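Local coordinates for protein endo-pectate lyase (Erwinia chrysanthemi, PDB 3B4N) that cleaves polygalacturonate and probably also methylated pectins by calcium-dependent beta-elimination, acting as a secreted endo-pectate lyase, at residues S119-F127 with V132-T141; L243-C254 with V273-N284. One frame throughout, in Å; residues are numbered along the deposited sequence.

Interaction 1: residues S119-F127 with V132-T141; sequences SECKPGATF and VDCGGVTIGT. With EDO (1,2-ethanediol), chain G.
V132 meets the F127 ring over one face: its CG2 methyl lies 3.6 Å from the ring centroid, 10° off the normal, a CH-pi contact, while the backbone O of E120 comes to the ring edge in plane. The V132 and F127 side chains cross at about a right angle. With CG1 anti to its backbone N (chi1 176°), V132 divides its branches, CG2 over the ring and CG1 also against the disulfide, 3.7 Å from C121 SG. That disulfide joins C121 SG to C134 SG (chi3 -88°, close to unstrained) and ties the loop ahead of strand 125-128 to the turn that follows strand 131-133. I139 sets its CG2 3.1 Å from the backbone O of C121, and T141 CG2 is pressed against P123 CB at 3.5 Å. No direct hydrogen bond spans the segments; a water accepts from S119 N and donates to C134 O. D133 OD1 receives G135 N at 2.9 Å on its anti side, somewhat out of the carboxylate plane, forming an Asx turn. Strand 125-128 is outermost in its sheet, strand 154-157 packs on F127 and I139, and the disulfide braces this terminal coil of the right-handed parallel beta-helix.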
loop_
_atom_site.group_PDB
_atom_site.type_symbol
_atom_site.label_atom_id
_atom_site.label_comp_id
_atom_site.label_asym_id
_atom_site.label_seq_id
_atom_site.Cartn_x
_atom_site.Cartn_y
_atom_site.Cartn_z
ATOM N N SER A 119 -20.835 2.297 7.136
ATOM C CA SER A 119 -20.696 3.239 8.279
ATOM C C SER A 119 -19.997 2.577 9.463
ATOM O O SER A 119 -19.822 3.195 10.510
ATOM C CB SER A 119 -22.073 3.751 8.709
ATOM O OG SER A 119 -22.943 2.672 9.009
ATOM N N GLU A 120 -19.610 1.316 9.291
ATOM C CA GLU A 120 -18.911 0.566 10.337
ATOM C C GLU A 120 -17.478 1.059 10.469
ATOM O O GLU A 120 -16.838 0.885 11.507
ATOM C CB GLU A 120 -18.853 -0.922 9.990
ATOM C CG GLU A 120 -20.139 -1.702 10.161
ATOM C CD GLU A 120 -19.956 -3.156 9.772
ATOM O OE1 GLU A 120 -20.045 -3.472 8.566
ATOM O OE2 GLU A 120 -19.700 -3.984 10.668
ATOM N N CYS A 121 -16.976 1.661 9.400
ATOM C CA CYS A 121 -15.605 2.147 9.369
ATOM C C CYS A 121 -15.500 3.539 9.972
ATOM O O CYS A 121 -15.699 4.548 9.297
ATOM C CB CYS A 121 -15.106 2.123 7.924
ATOM S SG CYS A 121 -15.488 0.515 7.152
ATOM N N LYS A 122 -15.205 3.564 11.267
ATOM C CA LYS A 122 -15.066 4.797 12.034
ATOM C C LYS A 122 -13.781 4.668 12.839
ATOM O O LYS A 122 -13.381 3.564 13.202
ATOM C CB LYS A 122 -16.246 4.952 12.998
ATOM C CG LYS A 122 -17.613 5.003 12.328
ATOM C CD LYS A 122 -17.824 6.321 11.603
ATOM C CE LYS A 122 -19.171 6.343 10.889
ATOM N NZ LYS A 122 -20.290 6.043 11.823
ATOM N N PRO A 123 -13.111 5.792 13.120
ATOM C CA PRO A 123 -11.870 5.733 13.895
ATOM C C PRO A 123 -12.034 4.972 15.209
ATOM O O PRO A 123 -12.992 5.202 15.961
ATOM C CB PRO A 123 -11.540 7.205 14.112
ATOM C CG PRO A 123 -11.995 7.819 12.828
ATOM C CD PRO A 123 -13.342 7.153 12.606
ATOM N N GLY A 124 -11.104 4.056 15.468
ATOM C CA GLY A 124 -11.132 3.272 16.688
ATOM C C GLY A 124 -11.849 1.940 16.585
ATOM O O GLY A 124 -11.824 1.142 17.523
ATOM N N ALA A 125 -12.483 1.690 15.447
ATOM C CA ALA A 125 -13.206 0.443 15.260
ATOM C C ALA A 125 -12.283 -0.764 15.169
ATOM O O ALA A 125 -11.184 -0.672 14.624
ATOM C CB ALA A 125 -14.063 0.531 14.010
ATOM N N THR A 126 -12.734 -1.885 15.724
ATOM C CA THR A 126 -12.002 -3.139 15.674
ATOM C C THR A 126 -12.864 -4.158 14.940
ATOM O O THR A 126 -14.048 -4.336 15.260
ATOM C CB THR A 126 -11.698 -3.705 17.073
ATOM O OG1 THR A 126 -10.783 -2.836 17.756
ATOM C CG2 THR A 126 -11.083 -5.085 16.962
ATOM N N PHE A 127 -12.279 -4.804 13.939
ATOM C CA PHE A 127 -12.975 -5.828 13.173
ATOM C C PHE A 127 -12.284 -7.149 13.473
ATOM O O PHE A 127 -11.053 -7.243 13.390
ATOM C CB PHE A 127 -12.880 -5.534 11.677
ATOM C CG PHE A 127 -13.472 -4.214 11.272
ATOM C CD1 PHE A 127 -12.912 -3.481 10.226
ATOM C CD2 PHE A 127 -14.598 -3.703 11.915
ATOM C CE1 PHE A 127 -13.456 -2.270 9.831
ATOM C CE2 PHE A 127 -15.153 -2.484 11.522
ATOM C CZ PHE A 127 -14.581 -1.768 10.481
ATOM N N VAL A 132 -14.878 -6.427 6.161
ATOM C CA VAL A 132 -15.706 -5.235 6.187
ATOM C C VAL A 132 -15.423 -4.396 4.957
ATOM O O VAL A 132 -14.276 -4.032 4.687
ATOM C CB VAL A 132 -15.448 -4.376 7.446
ATOM C CG1 VAL A 132 -16.274 -3.096 7.378
ATOM C CG2 VAL A 132 -15.812 -5.166 8.702
ATOM N N ASP A 133 -16.474 -4.115 4.197
ATOM C CA ASP A 133 -16.357 -3.295 3.000
ATOM C C ASP A 133 -16.768 -1.890 3.419
ATOM O O ASP A 133 -17.934 -1.649 3.749
ATOM C CB ASP A 133 -17.301 -3.810 1.916
ATOM C CG ASP A 133 -17.050 -3.169 0.566
ATOM O OD1 ASP A 133 -16.630 -1.992 0.508
ATOM O OD2 ASP A 133 -17.292 -3.856 -0.450
ATOM N N CYS A 134 -15.815 -0.967 3.407
ATOM C CA CYS A 134 -16.075 0.407 3.813
ATOM C C CYS A 134 -16.752 1.267 2.754
ATOM O O CYS A 134 -17.051 2.439 2.997
ATOM C CB CYS A 134 -14.777 1.064 4.275
ATOM S SG CYS A 134 -14.064 0.243 5.733
ATOM N N GLY A 135 -16.966 0.696 1.575
ATOM C CA GLY A 135 -17.655 1.415 0.515
ATOM C C GLY A 135 -17.069 2.723 0.022
ATOM O O GLY A 135 -17.804 3.576 -0.473
ATOM N N GLY A 136 -15.759 2.897 0.165
ATOM C CA GLY A 136 -15.114 4.107 -0.310
ATOM C C GLY A 136 -15.178 5.340 0.572
ATOM O O GLY A 136 -14.797 6.424 0.132
ATOM N N VAL A 137 -15.641 5.198 1.806
ATOM C CA VAL A 137 -15.732 6.358 2.687
ATOM C C VAL A 137 -14.364 6.800 3.178
ATOM O O VAL A 137 -13.387 6.060 3.080
ATOM C CB VAL A 137 -16.610 6.074 3.929
ATOM C CG1 VAL A 137 -18.014 5.669 3.496
ATOM C CG2 VAL A 137 -15.970 5.001 4.787
ATOM N N THR A 138 -14.314 8.018 3.707
ATOM C CA THR A 138 -13.091 8.598 4.247
ATOM C C THR A 138 -13.162 8.629 5.767
ATOM O O THR A 138 -14.223 8.887 6.341
ATOM C CB THR A 138 -12.902 10.061 3.772
ATOM O OG1 THR A 138 -12.706 10.089 2.357
ATOM C CG2 THR A 138 -11.697 10.707 4.467
ATOM N N ILE A 139 -12.042 8.339 6.418
ATOM C CA ILE A 139 -11.982 8.421 7.871
ATOM C C ILE A 139 -10.661 9.077 8.226
ATOM O O ILE A 139 -9.727 9.090 7.423
ATOM C CB ILE A 139 -12.066 7.045 8.574
ATOM C CG1 ILE A 139 -10.835 6.200 8.249
ATOM C CG2 ILE A 139 -13.368 6.349 8.194
ATOM C CD1 ILE A 139 -10.731 4.953 9.113
ATOM N N GLY A 140 -10.597 9.647 9.420
ATOM C CA GLY A 140 -9.378 10.293 9.858
ATOM C C GLY A 140 -9.615 10.979 11.180
ATOM O O GLY A 140 -10.758 11.258 11.544
ATOM N N THR A 141 -8.535 11.222 11.910
ATOM C CA THR A 141 -8.628 11.904 13.191
ATOM C C THR A 141 -7.659 13.082 13.123
ATOM O O THR A 141 -8.039 14.186 12.715
ATOM C CB THR A 141 -8.289 10.952 14.376
ATOM O OG1 THR A 141 -7.029 10.309 14.148
ATOM C CG2 THR A 141 -9.375 9.881 14.536
HETATM C C1 EDO G . -15.630 -5.887 -4.366
HETATM O O1 EDO G . -14.264 -6.140 -3.716
HETATM C C2 EDO G . -16.701 -5.354 -3.406
HETATM O O2 EDO G . -16.198 -3.981 -2.863
HETATM O O HOH W 1 -19.002 2.639 4.987
#

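Interaction 2: residues L243-C254 with V273-N284; sequences LTGEHGKLWRSC and VNGTIDSIAGVN
N284 OD1 takes two donors: R252 NH2 at 3.0 Å, in a nearly straight bond (165°), and a water that R252 NH1 also holds. The acceptor lies in the guanidinium plane, but NH2 stands above the amide plane of N284, the two planes being 62° apart. N284 ND2 in turn donates to C254 O at 2.9 Å, so both polar atoms of the amide reach across and its rotation is fixed. R252 bends at chi2 (59°), which carries CD over G282, where no side chain stands in its way. F312, in strand 309-313, offers R252 a cation-pi contact. The two segments run parallel, as successive rungs of the right-handed parallel beta-helix, and both turn corners at matching places. Backbone bonds such as H247 N to T276 O, 2.9 Å, and W251 N to I280 O stitch the rungs together on more than one face. On the face that carries H247 and W251, L243 CD1 packs against I277 CD1 at 3.8 Å. W251 receives V283 CG1 at its ring edge, 3.6 Å from CZ3, while its NE1 is hydrogen-bonded to H228. The H247 ring takes L243 CB over one face, and its NE2 donates to T244 O at 2.8 Å in a bent bond from above the carbonyl plane; the H247 side chain lies about 4 Å from those of the calcium ligands I192 and N213.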
loop_
_atom_site.group_PDB
_atom_site.type_symbol
_atom_site.label_atom_id
_atom_site.label_comp_id
_atom_site.label_asym_id
_atom_site.label_seq_id
_atom_site.Cartn_x
_atom_site.Cartn_y
_atom_site.Cartn_z
ATOM N N LEU A 243 2.886 3.642 -4.361
ATOM C CA LEU A 243 3.333 4.720 -3.494
ATOM C C LEU A 243 3.503 5.960 -4.351
ATOM O O LEU A 243 4.110 5.900 -5.422
ATOM C CB LEU A 243 4.675 4.386 -2.835
ATOM C CG LEU A 243 4.731 3.139 -1.949
ATOM C CD1 LEU A 243 6.076 3.083 -1.265
ATOM C CD2 LEU A 243 3.609 3.162 -0.924
ATOM N N THR A 244 2.960 7.076 -3.884
ATOM C CA THR A 244 3.073 8.337 -4.611
ATOM C C THR A 244 3.711 9.376 -3.704
ATOM O O THR A 244 3.662 9.269 -2.479
ATOM C CB THR A 244 1.687 8.846 -5.075
ATOM O OG1 THR A 244 0.869 9.131 -3.938
ATOM C CG2 THR A 244 0.996 7.800 -5.925
ATOM N N GLY A 245 4.321 10.384 -4.309
ATOM C CA GLY A 245 4.947 11.419 -3.507
ATOM C C GLY A 245 6.371 11.085 -3.108
ATOM O O GLY A 245 7.141 10.564 -3.919
ATOM N N GLU A 246 6.717 11.408 -1.864
ATOM C CA GLU A 246 8.051 11.161 -1.319
ATOM C C GLU A 246 7.903 10.250 -0.103
ATOM O O GLU A 246 7.145 10.561 0.813
ATOM C CB GLU A 246 8.710 12.477 -0.882
ATOM C CG GLU A 246 8.944 13.502 -1.992
ATOM C CD GLU A 246 7.710 14.314 -2.321
ATOM O OE1 GLU A 246 7.116 14.904 -1.393
ATOM O OE2 GLU A 246 7.336 14.373 -3.512
ATOM N N HIS A 247 8.649 9.146 -0.091
ATOM C CA HIS A 247 8.594 8.162 0.988
ATOM C C HIS A 247 9.946 7.836 1.607
ATOM O O HIS A 247 10.996 8.056 0.997
ATOM C CB HIS A 247 8.001 6.866 0.449
ATOM C CG HIS A 247 6.546 6.964 0.126
ATOM N ND1 HIS A 247 5.568 6.508 0.982
ATOM C CD2 HIS A 247 5.901 7.485 -0.944
ATOM C CE1 HIS A 247 4.379 6.742 0.452
ATOM N NE2 HIS A 247 4.556 7.333 -0.719
ATOM N N GLY A 248 9.912 7.291 2.821
ATOM C CA GLY A 248 11.132 6.883 3.494
ATOM C C GLY A 248 11.460 5.476 3.022
ATOM O O GLY A 248 12.466 5.252 2.352
ATOM N N LYS A 249 10.616 4.516 3.383
ATOM C CA LYS A 249 10.807 3.140 2.942
ATOM C C LYS A 249 9.476 2.414 2.931
ATOM O O LYS A 249 8.524 2.831 3.588
ATOM C CB LYS A 249 11.821 2.400 3.823
ATOM C CG LYS A 249 11.497 2.348 5.284
ATOM C CD LYS A 249 12.499 1.449 6.035
ATOM C CE LYS A 249 13.930 1.982 5.982
ATOM N NZ LYS A 249 14.105 3.271 6.719
ATOM N N LEU A 250 9.399 1.337 2.161
ATOM C CA LEU A 250 8.166 0.572 2.071
ATOM C C LEU A 250 7.916 -0.281 3.302
ATOM O O LEU A 250 6.809 -0.286 3.839
ATOM C CB LEU A 250 8.200 -0.331 0.835
ATOM C CG LEU A 250 7.063 -1.351 0.679
ATOM C CD1 LEU A 250 5.711 -0.646 0.560
ATOM C CD2 LEU A 250 7.343 -2.209 -0.543
ATOM N N TRP A 251 8.944 -0.982 3.766
ATOM C CA TRP A 251 8.782 -1.892 4.897
ATOM C C TRP A 251 10.015 -1.948 5.761
ATOM O O TRP A 251 11.142 -1.958 5.259
ATOM C CB TRP A 251 8.479 -3.294 4.352
ATOM C CG TRP A 251 8.455 -4.415 5.352
ATOM C CD1 TRP A 251 7.358 -4.911 6.011
ATOM C CD2 TRP A 251 9.550 -5.268 5.701
ATOM N NE1 TRP A 251 7.707 -6.031 6.735
ATOM C CE2 TRP A 251 9.046 -6.272 6.560
ATOM C CE3 TRP A 251 10.910 -5.285 5.363
ATOM C CZ2 TRP A 251 9.855 -7.285 7.086
ATOM C CZ3 TRP A 251 11.715 -6.295 5.888
ATOM C CH2 TRP A 251 11.183 -7.279 6.739
ATOM N N ARG A 252 9.792 -1.975 7.068
ATOM C CA ARG A 252 10.887 -2.078 8.014
ATOM C C ARG A 252 10.570 -3.077 9.112
ATOM O O ARG A 252 9.525 -2.999 9.768
ATOM C CB ARG A 252 11.182 -0.720 8.656
ATOM C CG ARG A 252 12.382 -0.718 9.613
ATOM C CD ARG A 252 13.680 -1.146 8.914
ATOM N NE ARG A 252 14.877 -0.742 9.661
ATOM C CZ ARG A 252 15.654 -1.560 10.367
ATOM N NH1 ARG A 252 16.721 -1.081 11.006
ATOM N NH2 ARG A 252 15.380 -2.855 10.434
ATOM N N SER A 253 11.459 -4.044 9.280
ATOM C CA SER A 253 11.337 -4.993 10.376
ATOM C C SER A 253 11.815 -4.121 11.536
ATOM O O SER A 253 12.894 -3.543 11.464
ATOM C CB SER A 253 12.303 -6.152 10.183
ATOM O OG SER A 253 12.368 -6.938 11.359
ATOM N N CYS A 254 11.026 -4.004 12.598
ATOM C CA CYS A 254 11.416 -3.141 13.706
ATOM C C CYS A 254 12.887 -3.275 14.096
ATOM O O CYS A 254 13.346 -4.352 14.461
ATOM C CB CYS A 254 10.542 -3.423 14.914
ATOM S SG CYS A 254 10.643 -2.075 16.127
ATOM N N VAL A 273 6.453 2.363 -7.198
ATOM C CA VAL A 273 6.808 3.594 -6.513
ATOM C C VAL A 273 6.825 4.657 -7.607
ATOM O O VAL A 273 7.735 4.686 -8.440
ATOM C CB VAL A 273 8.196 3.534 -5.844
ATOM C CG1 VAL A 273 8.505 4.874 -5.173
ATOM C CG2 VAL A 273 8.224 2.423 -4.800
ATOM N N ASN A 274 5.786 5.483 -7.645
ATOM C CA ASN A 274 5.707 6.555 -8.636
ATOM C C ASN A 274 5.928 7.849 -7.876
ATOM O O ASN A 274 4.996 8.597 -7.581
ATOM C CB ASN A 274 4.349 6.569 -9.344
ATOM C CG ASN A 274 4.375 7.395 -10.630
ATOM O OD1 ASN A 274 5.404 7.479 -11.304
ATOM N ND2 ASN A 274 3.241 7.992 -10.982
ATOM N N GLY A 275 7.188 8.061 -7.528
ATOM C CA GLY A 275 7.620 9.227 -6.790
ATOM C C GLY A 275 9.031 8.882 -6.361
ATOM O O GLY A 275 9.737 8.180 -7.086
ATOM N N THR A 276 9.445 9.356 -5.195
ATOM C CA THR A 276 10.782 9.061 -4.699
ATOM C C THR A 276 10.698 8.297 -3.392
ATOM O O THR A 276 9.703 8.374 -2.672
ATOM C CB THR A 276 11.597 10.340 -4.466
ATOM O OG1 THR A 276 10.952 11.148 -3.477
ATOM C CG2 THR A 276 11.725 11.119 -5.759
ATOM N N ILE A 277 11.750 7.552 -3.088
ATOM C CA ILE A 277 11.782 6.771 -1.862
ATOM C C ILE A 277 13.243 6.594 -1.468
ATOM O O ILE A 277 14.113 6.496 -2.328
ATOM C CB ILE A 277 11.078 5.409 -2.083
ATOM C CG1 ILE A 277 10.840 4.724 -0.738
ATOM C CG2 ILE A 277 11.883 4.539 -3.033
ATOM C CD1 ILE A 277 9.749 3.685 -0.791
ATOM N N ASP A 278 13.522 6.581 -0.169
ATOM C CA ASP A 278 14.902 6.435 0.272
ATOM C C ASP A 278 15.450 5.021 0.116
ATOM O O ASP A 278 16.612 4.846 -0.249
ATOM C CB ASP A 278 15.047 6.916 1.716
ATOM C CG ASP A 278 14.742 8.393 1.868
ATOM O OD1 ASP A 278 15.173 9.184 1.004
ATOM O OD2 ASP A 278 14.078 8.773 2.851
ATOM N N SER A 279 14.615 4.023 0.398
ATOM C CA SER A 279 14.979 2.615 0.265
ATOM C C SER A 279 13.685 1.821 0.292
ATOM O O SER A 279 12.637 2.358 0.644
ATOM C CB SER A 279 15.903 2.158 1.399
ATOM O OG SER A 279 15.290 2.309 2.661
ATOM N N ILE A 280 13.743 0.550 -0.076
ATOM C CA ILE A 280 12.532 -0.250 -0.097
ATOM C C ILE A 280 12.300 -1.067 1.176
ATOM O O ILE A 280 11.281 -0.890 1.847
ATOM C CB ILE A 280 12.525 -1.188 -1.336
ATOM C CG1 ILE A 280 12.598 -0.355 -2.618
ATOM C CG2 ILE A 280 11.265 -2.044 -1.345
ATOM C CD1 ILE A 280 11.420 0.581 -2.824
ATOM N N ALA A 281 13.256 -1.923 1.527
ATOM C CA ALA A 281 13.114 -2.799 2.683
ATOM C C ALA A 281 14.331 -2.828 3.582
ATOM O O ALA A 281 15.461 -2.730 3.113
ATOM C CB ALA A 281 12.823 -4.208 2.203
ATOM N N GLY A 282 14.077 -2.987 4.877
ATOM C CA GLY A 282 15.140 -3.074 5.862
ATOM C C GLY A 282 14.948 -4.322 6.709
ATOM O O GLY A 282 13.973 -4.425 7.463
ATOM N N VAL A 283 15.874 -5.267 6.583
ATOM C CA VAL A 283 15.816 -6.524 7.326
ATOM C C VAL A 283 16.878 -6.575 8.413
ATOM O O VAL A 283 17.977 -6.044 8.243
ATOM C CB VAL A 283 16.031 -7.762 6.392
ATOM C CG1 VAL A 283 14.883 -7.878 5.401
ATOM C CG2 VAL A 283 17.360 -7.655 5.656
ATOM N N ASN A 284 16.536 -7.191 9.541
ATOM C CA ASN A 284 17.514 -7.369 10.620
ATOM C C ASN A 284 18.072 -8.758 10.332
ATOM O O ASN A 284 17.454 -9.772 10.681
ATOM C CB ASN A 284 16.833 -7.361 11.989
ATOM C CG ASN A 284 16.179 -6.050 12.301
ATOM O OD1 ASN A 284 16.731 -4.984 12.019
ATOM N ND2 ASN A 284 14.995 -6.112 12.898
HETATM O O HOH W 2 4.237 10.899 -7.180
HETATM O O HOH W 3 11.814 10.246 -0.651
HETATM O O HOH W 4 15.247 4.587 4.061
HETATM O O HOH W 5 18.010 -2.686 12.801
#

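Interaction 1 closes before interaction 2 opens along the chain, and the two lie on opposite sides of its centre, with their own centres 26 Å apart and nearest atoms about 15 Å apart. Both reach the sheet that runs from strand 125-128 through 154-157, 175-179, 197-199, 224-228, 246-253 and 276-284 to 309-313 and 323-327. Residues 119-127 and 132-141 belong to its outermost parallel strand and the start of the neighbouring faces, whereas 243-254 and 273-284 are adjacent coils farther along. The intervening coils carry the calcium and zinc ligands, so the metal-binding region is flanked by a disulfide-linked end and a pair of coils joined by backbone hydrogen bonds.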